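Local coordinates for protein acyl-CoA dehydrogenase (Bacillus anthracis, PDB 3OWA) that binds FAD and probably oxidises acyl-CoA thioesters to their enoyl-CoA forms, as acyl-CoA dehydrogenases do, at residues 294-298 with 299-303. Residues are numbered along the deposited sequence; the frame is centred on the assembly and turned at random.
Sequences RQQFK and QPIAR. With FAD (flavin-adenine dinucleotide), chain J.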
ATOM      1  N   ARG A 294     -18.674  14.693   4.081  1.00 38.95           N
ATOM      2  CA  ARG A 294     -19.281  13.401   4.392  1.00 38.10           C
ATOM      3  C   ARG A 294     -19.685  13.345   5.868  1.00 38.70           C
ATOM      4  O   ARG A 294     -18.845  13.489   6.742  1.00 39.79           O
ATOM      5  CB  ARG A 294     -18.297  12.271   4.071  1.00 35.29           C
ATOM      6  CG  ARG A 294     -18.756  10.879   4.489  1.00 34.93           C
ATOM      7  CD  ARG A 294     -20.133  10.557   3.983  1.00 33.77           C
ATOM      8  NE  ARG A 294     -20.376   9.107   4.004  1.00 34.38           N
ATOM      9  CZ  ARG A 294     -21.459   8.510   3.522  1.00 35.86           C
ATOM     10  NH1 ARG A 294     -21.566   7.164   3.539  1.00 34.06           N
ATOM     11  NH2 ARG A 294     -22.435   9.253   3.002  1.00 35.02           N
ATOM     12  N   GLN A 295     -20.969  13.139   6.137  1.00 39.32           N
ATOM     13  CA  GLN A 295     -21.428  12.927   7.511  1.00 40.31           C
ATOM     14  C   GLN A 295     -21.753  11.464   7.749  1.00 39.75           C
ATOM     15  O   GLN A 295     -22.291  10.788   6.866  1.00 38.49           O
ATOM     16  CB  GLN A 295     -22.645  13.795   7.820  1.00 42.39           C
ATOM     17  CG  GLN A 295     -22.452  15.213   7.391  1.00 46.03           C
ATOM     18  CD  GLN A 295     -23.100  16.206   8.334  1.00 52.85           C
ATOM     19  OE1 GLN A 295     -23.694  15.837   9.358  1.00 56.53           O
ATOM     20  NE2 GLN A 295     -22.993  17.472   7.993  1.00 55.47           N
ATOM     21  N   GLN A 296     -21.324  10.969   8.912  1.00 38.80           N
ATOM     22  CA  GLN A 296     -21.805   9.720   9.496  1.00 39.15           C
ATOM     23  C   GLN A 296     -21.975   9.973  10.994  1.00 40.75           C
ATOM     24  O   GLN A 296     -21.227  10.766  11.595  1.00 41.24           O
ATOM     25  CB  GLN A 296     -20.836   8.553   9.275  1.00 36.82           C
ATOM     26  CG  GLN A 296     -20.728   8.066   7.807  1.00 38.71           C
ATOM     27  CD  GLN A 296     -22.016   7.428   7.310  1.00 36.33           C
ATOM     28  OE1 GLN A 296     -22.862   8.097   6.726  1.00 42.92           O
ATOM     29  NE2 GLN A 296     -22.183   6.152   7.568  1.00 32.57           N
ATOM     30  N   PHE A 297     -22.946   9.294  11.603  1.00 42.07           N
ATOM     31  CA  PHE A 297     -23.229   9.503  13.051  1.00 43.24           C
ATOM     32  C   PHE A 297     -23.511  10.984  13.295  1.00 44.75           C
ATOM     33  O   PHE A 297     -23.090  11.551  14.291  1.00 46.82           O
ATOM     34  CB  PHE A 297     -22.081   8.955  13.916  1.00 41.15           C
ATOM     35  CG  PHE A 297     -21.730   7.512  13.602  1.00 40.93           C
ATOM     36  CD1 PHE A 297     -20.636   7.200  12.794  1.00 39.81           C
ATOM     37  CD2 PHE A 297     -22.539   6.466  14.082  1.00 39.85           C
ATOM     38  CE1 PHE A 297     -20.328   5.849  12.488  1.00 38.63           C
ATOM     39  CE2 PHE A 297     -22.243   5.119  13.798  1.00 38.33           C
ATOM     40  CZ  PHE A 297     -21.149   4.807  12.994  1.00 39.70           C
ATOM     41  N   LYS A 298     -24.216  11.585  12.342  1.00 46.53           N
ATOM     42  CA  LYS A 298     -24.674  12.983  12.376  1.00 49.15           C
ATOM     43  C   LYS A 298     -23.599  14.066  12.598  1.00 49.48           C
ATOM     44  O   LYS A 298     -23.875  15.133  13.153  1.00 51.10           O
ATOM     45  CB  LYS A 298     -25.827  13.127  13.364  1.00 50.61           C
ATOM     46  CG  LYS A 298     -26.908  12.081  13.182  1.00 53.48           C
ATOM     47  CD  LYS A 298     -27.422  11.677  14.557  1.00 62.79           C
ATOM     48  CE  LYS A 298     -28.842  11.144  14.523  1.00 66.37           C
ATOM     49  NZ  LYS A 298     -29.329  10.890  15.928  1.00 69.91           N
ATOM     50  N   GLN A 299     -22.374  13.798  12.160  1.00 48.24           N
ATOM     51  CA  GLN A 299     -21.358  14.847  12.073  1.00 47.87           C
ATOM     52  C   GLN A 299     -20.412  14.594  10.890  1.00 45.64           C
ATOM     53  O   GLN A 299     -20.296  13.458  10.424  1.00 44.77           O
ATOM     54  CB  GLN A 299     -20.552  14.938  13.365  1.00 48.86           C
ATOM     55  CG  GLN A 299     -19.939  13.619  13.840  1.00 51.36           C
ATOM     56  CD  GLN A 299     -19.914  13.526  15.368  1.00 57.24           C
ATOM     57  OE1 GLN A 299     -19.494  14.474  16.043  1.00 59.35           O
ATOM     58  NE2 GLN A 299     -20.377  12.387  15.917  1.00 57.22           N
ATOM     59  N   PRO A 300     -19.733  15.654  10.422  1.00 44.39           N
ATOM     60  CA  PRO A 300     -18.690  15.470   9.406  1.00 41.87           C
ATOM     61  C   PRO A 300     -17.628  14.507   9.932  1.00 39.48           C
ATOM     62  O   PRO A 300     -17.238  14.585  11.100  1.00 37.80           O
ATOM     63  CB  PRO A 300     -18.131  16.889   9.222  1.00 42.66           C
ATOM     64  CG  PRO A 300     -19.301  17.819   9.643  1.00 44.53           C
ATOM     65  CD  PRO A 300     -19.957  17.082  10.765  1.00 45.16           C
ATOM     66  N   ILE A 301     -17.181  13.573   9.090  1.00 37.15           N
ATOM     67  CA  ILE A 301     -16.216  12.581   9.562  1.00 35.52           C
ATOM     68  C   ILE A 301     -14.933  13.298   9.860  1.00 34.17           C
ATOM     69  O   ILE A 301     -14.038  12.757  10.522  1.00 34.77           O
ATOM     70  CB  ILE A 301     -15.968  11.428   8.530  1.00 34.85           C
ATOM     71  CG1 ILE A 301     -15.410  11.988   7.201  1.00 32.82           C
ATOM     72  CG2 ILE A 301     -17.279  10.659   8.298  1.00 36.07           C
ATOM     73  CD1 ILE A 301     -15.075  10.866   6.166  1.00 31.42           C
ATOM     74  N   ALA A 302     -14.853  14.539   9.387  1.00 35.19           N
ATOM     75  CA  ALA A 302     -13.765  15.431   9.769  1.00 36.78           C
ATOM     76  C   ALA A 302     -13.643  15.583  11.326  1.00 38.22           C
ATOM     77  O   ALA A 302     -12.559  15.891  11.838  1.00 38.85           O
ATOM     78  CB  ALA A 302     -13.958  16.823   9.116  1.00 37.94           C
ATOM     79  N   ARG A 303     -14.742  15.368  12.047  0.53 38.72           N
ATOM     80  CA  ARG A 303     -14.747  15.526  13.520  0.53 40.26           C
ATOM     81  C   ARG A 303     -14.132  14.311  14.217  0.53 39.58           C
ATOM     82  O   ARG A 303     -13.862  14.348  15.405  0.53 39.77           O
ATOM     83  CB  ARG A 303     -16.164  15.770  14.051  0.53 40.50           C
ATOM     84  CG  ARG A 303     -16.819  17.057  13.547  0.53 43.56           C
ATOM     85  CD  ARG A 303     -16.313  18.339  14.260  0.53 44.90           C
ATOM     86  NE  ARG A 303     -14.956  18.712  13.846  0.53 46.08           N
ATOM     87  CZ  ARG A 303     -14.634  19.307  12.695  0.53 45.29           C
ATOM     88  NH1 ARG A 303     -15.576  19.617  11.812  0.53 44.72           N
ATOM     89  NH2 ARG A 303     -13.356  19.572  12.418  0.53 43.75           N
TER
HETATM   90  PA  FAD J 601     -18.151   5.755   5.492  1.00 36.65           P
HETATM   91  O1A FAD J 601     -18.587   7.132   5.020  1.00 37.63           O
HETATM   92  O2A FAD J 601     -19.090   5.117   6.446  1.00 37.96           O
HETATM   93  O5B FAD J 601     -16.690   5.928   6.090  1.00 35.90           O
HETATM   94  C5B FAD J 601     -15.803   6.873   5.562  1.00 38.00           C
HETATM   95  C4B FAD J 601     -14.540   6.901   6.394  1.00 37.56           C
HETATM   96  O4B FAD J 601     -14.849   7.401   7.691  1.00 37.21           O
HETATM   97  C3B FAD J 601     -13.932   5.506   6.571  1.00 37.14           C
HETATM   98  O3B FAD J 601     -12.541   5.643   6.659  1.00 36.51           O
HETATM   99  C2B FAD J 601     -14.438   5.121   7.957  1.00 37.79           C
HETATM  100  O2B FAD J 601     -13.595   4.203   8.595  1.00 37.75           O
HETATM  101  C1B FAD J 601     -14.442   6.473   8.675  1.00 35.80           C
HETATM  102  N9A FAD J 601     -15.382   6.498   9.819  1.00 39.13           N
HETATM  103  C8A FAD J 601     -16.757   6.383   9.795  1.00 42.52           C
HETATM  104  N7A FAD J 601     -17.236   6.487  11.066  1.00 40.88           N
HETATM  105  C5A FAD J 601     -16.180   6.681  11.889  1.00 42.13           C
HETATM  106  C6A FAD J 601     -16.063   6.834  13.270  1.00 43.81           C
HETATM  107  N6A FAD J 601     -17.123   6.669  14.074  1.00 44.32           N
HETATM  108  N1A FAD J 601     -14.807   7.014  13.811  1.00 43.69           N
HETATM  109  C2A FAD J 601     -13.676   7.030  13.014  1.00 45.34           C
HETATM  110  N3A FAD J 601     -13.808   6.886  11.648  1.00 41.34           N
HETATM  111  C4A FAD J 601     -15.017   6.694  11.104  1.00 40.25           C
HETATM  112  N1  FAD J 601     -23.257  -3.256   1.803  1.00 35.36           N
HETATM  113  C2  FAD J 601     -24.265  -4.153   1.994  1.00 39.65           C
HETATM  114  O2  FAD J 601     -25.017  -3.988   2.952  1.00 43.44           O
HETATM  115  N3  FAD J 601     -24.448  -5.214   1.117  1.00 35.58           N
HETATM  116  C4  FAD J 601     -23.617  -5.403   0.039  1.00 34.76           C
HETATM  117  O4  FAD J 601     -23.805  -6.361  -0.721  1.00 31.44           O
HETATM  118  C4X FAD J 601     -22.575  -4.504  -0.147  1.00 35.93           C
HETATM  119  N5  FAD J 601     -21.708  -4.654  -1.217  1.00 36.47           N
HETATM  120  C5X FAD J 601     -20.714  -3.726  -1.440  1.00 35.26           C
HETATM  121  C6  FAD J 601     -19.900  -3.844  -2.573  1.00 32.00           C
HETATM  122  C7  FAD J 601     -18.911  -2.889  -2.789  1.00 31.80           C
HETATM  123  C7M FAD J 601     -17.994  -3.014  -3.985  1.00 33.38           C
HETATM  124  C8  FAD J 601     -18.773  -1.826  -1.892  1.00 31.33           C
HETATM  125  C8M FAD J 601     -17.726  -0.770  -2.061  1.00 33.10           C
HETATM  126  C9  FAD J 601     -19.577  -1.715  -0.761  1.00 29.72           C
HETATM  127  C9A FAD J 601     -20.572  -2.649  -0.545  1.00 32.96           C
HETATM  128  N10 FAD J 601     -21.384  -2.537   0.576  1.00 34.64           N
HETATM  129  C10 FAD J 601     -22.407  -3.431   0.744  1.00 35.05           C
HETATM  130  C1' FAD J 601     -21.244  -1.393   1.543  1.00 34.51           C
HETATM  131  C2' FAD J 601     -19.816  -1.368   2.141  1.00 41.11           C
HETATM  132  O2' FAD J 601     -19.420  -2.507   2.930  1.00 39.90           O
HETATM  133  C3' FAD J 601     -19.575   0.003   2.798  1.00 39.21           C
HETATM  134  O3' FAD J 601     -18.740   0.778   1.968  1.00 38.43           O
HETATM  135  C4' FAD J 601     -18.950  -0.149   4.152  1.00 45.07           C
HETATM  136  O4' FAD J 601     -19.821  -0.951   4.931  1.00 46.29           O
HETATM  137  C5' FAD J 601     -18.529   1.533   4.602  1.00 42.21           C
HETATM  138  O5' FAD J 601     -19.378   2.574   4.344  1.00 38.20           O
HETATM  139  P   FAD J 601     -19.059   3.926   3.509  1.00 38.11           P
HETATM  140  O1P FAD J 601     -18.382   3.430   2.248  1.00 36.68           O
HETATM  141  O2P FAD J 601     -20.215   4.790   3.198  1.00 40.97           O
HETATM  142  O3P FAD J 601     -17.924   4.719   4.279  1.00 39.66           O
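Gln296 and Gln299 close the two-residue turn of a short beta hairpin, a type I' turn with Phe297 and Lys298 at its corner that is built without glycine: both corner residues take left-handed backbone angles (phi 56° and 55°). The pair is joined in both directions, Gln296 N giving to Gln299 O at 3.1 Å and Gln299 N to Gln296 O at 3.3 Å. One step back, Gln295 faces Pro300 as a non-hydrogen-bonded pair, and its bent side chain runs beside the proline ring. At the base of the hairpin, Ile301 N donates a hydrogen bond to Arg294 O at 2.9 Å, while Pro300 CA brings a C-H to the same oxygen. Gln299 turns back over the corner, where NE2 makes a weak hydrogen bond to Phe297 O.

Extending from helix 257-293, the hairpin sets several of its side chains against FAD. Chi1 of Arg294 (174°) sends CG away from the backbone N, and a bend at chi2 carries the chain past CD1 of Ile301, with the guanidinium edge-on to the pyrophosphate. There Arg294 NE donates to FAD O1A at 2.9 Å, nearly straight, and NH1 adds weak bonds to O1A and O2P, so that both phosphates are engaged. NH2 is taken by the carbonyl of Pro156 of the second subunit. The Phe297 ring points its edge, CE1, at adenine N7A, 3.5 Å away, and CD1 of Ile301 packs near ribose O4B. Asp161 of the second subunit accepts from Phe297 N. One short hairpin thus meets phosphate, ribose and adenine at a subunit interface, and the arginine's positive charge probably offsets part of the pyrophosphate's negative charge.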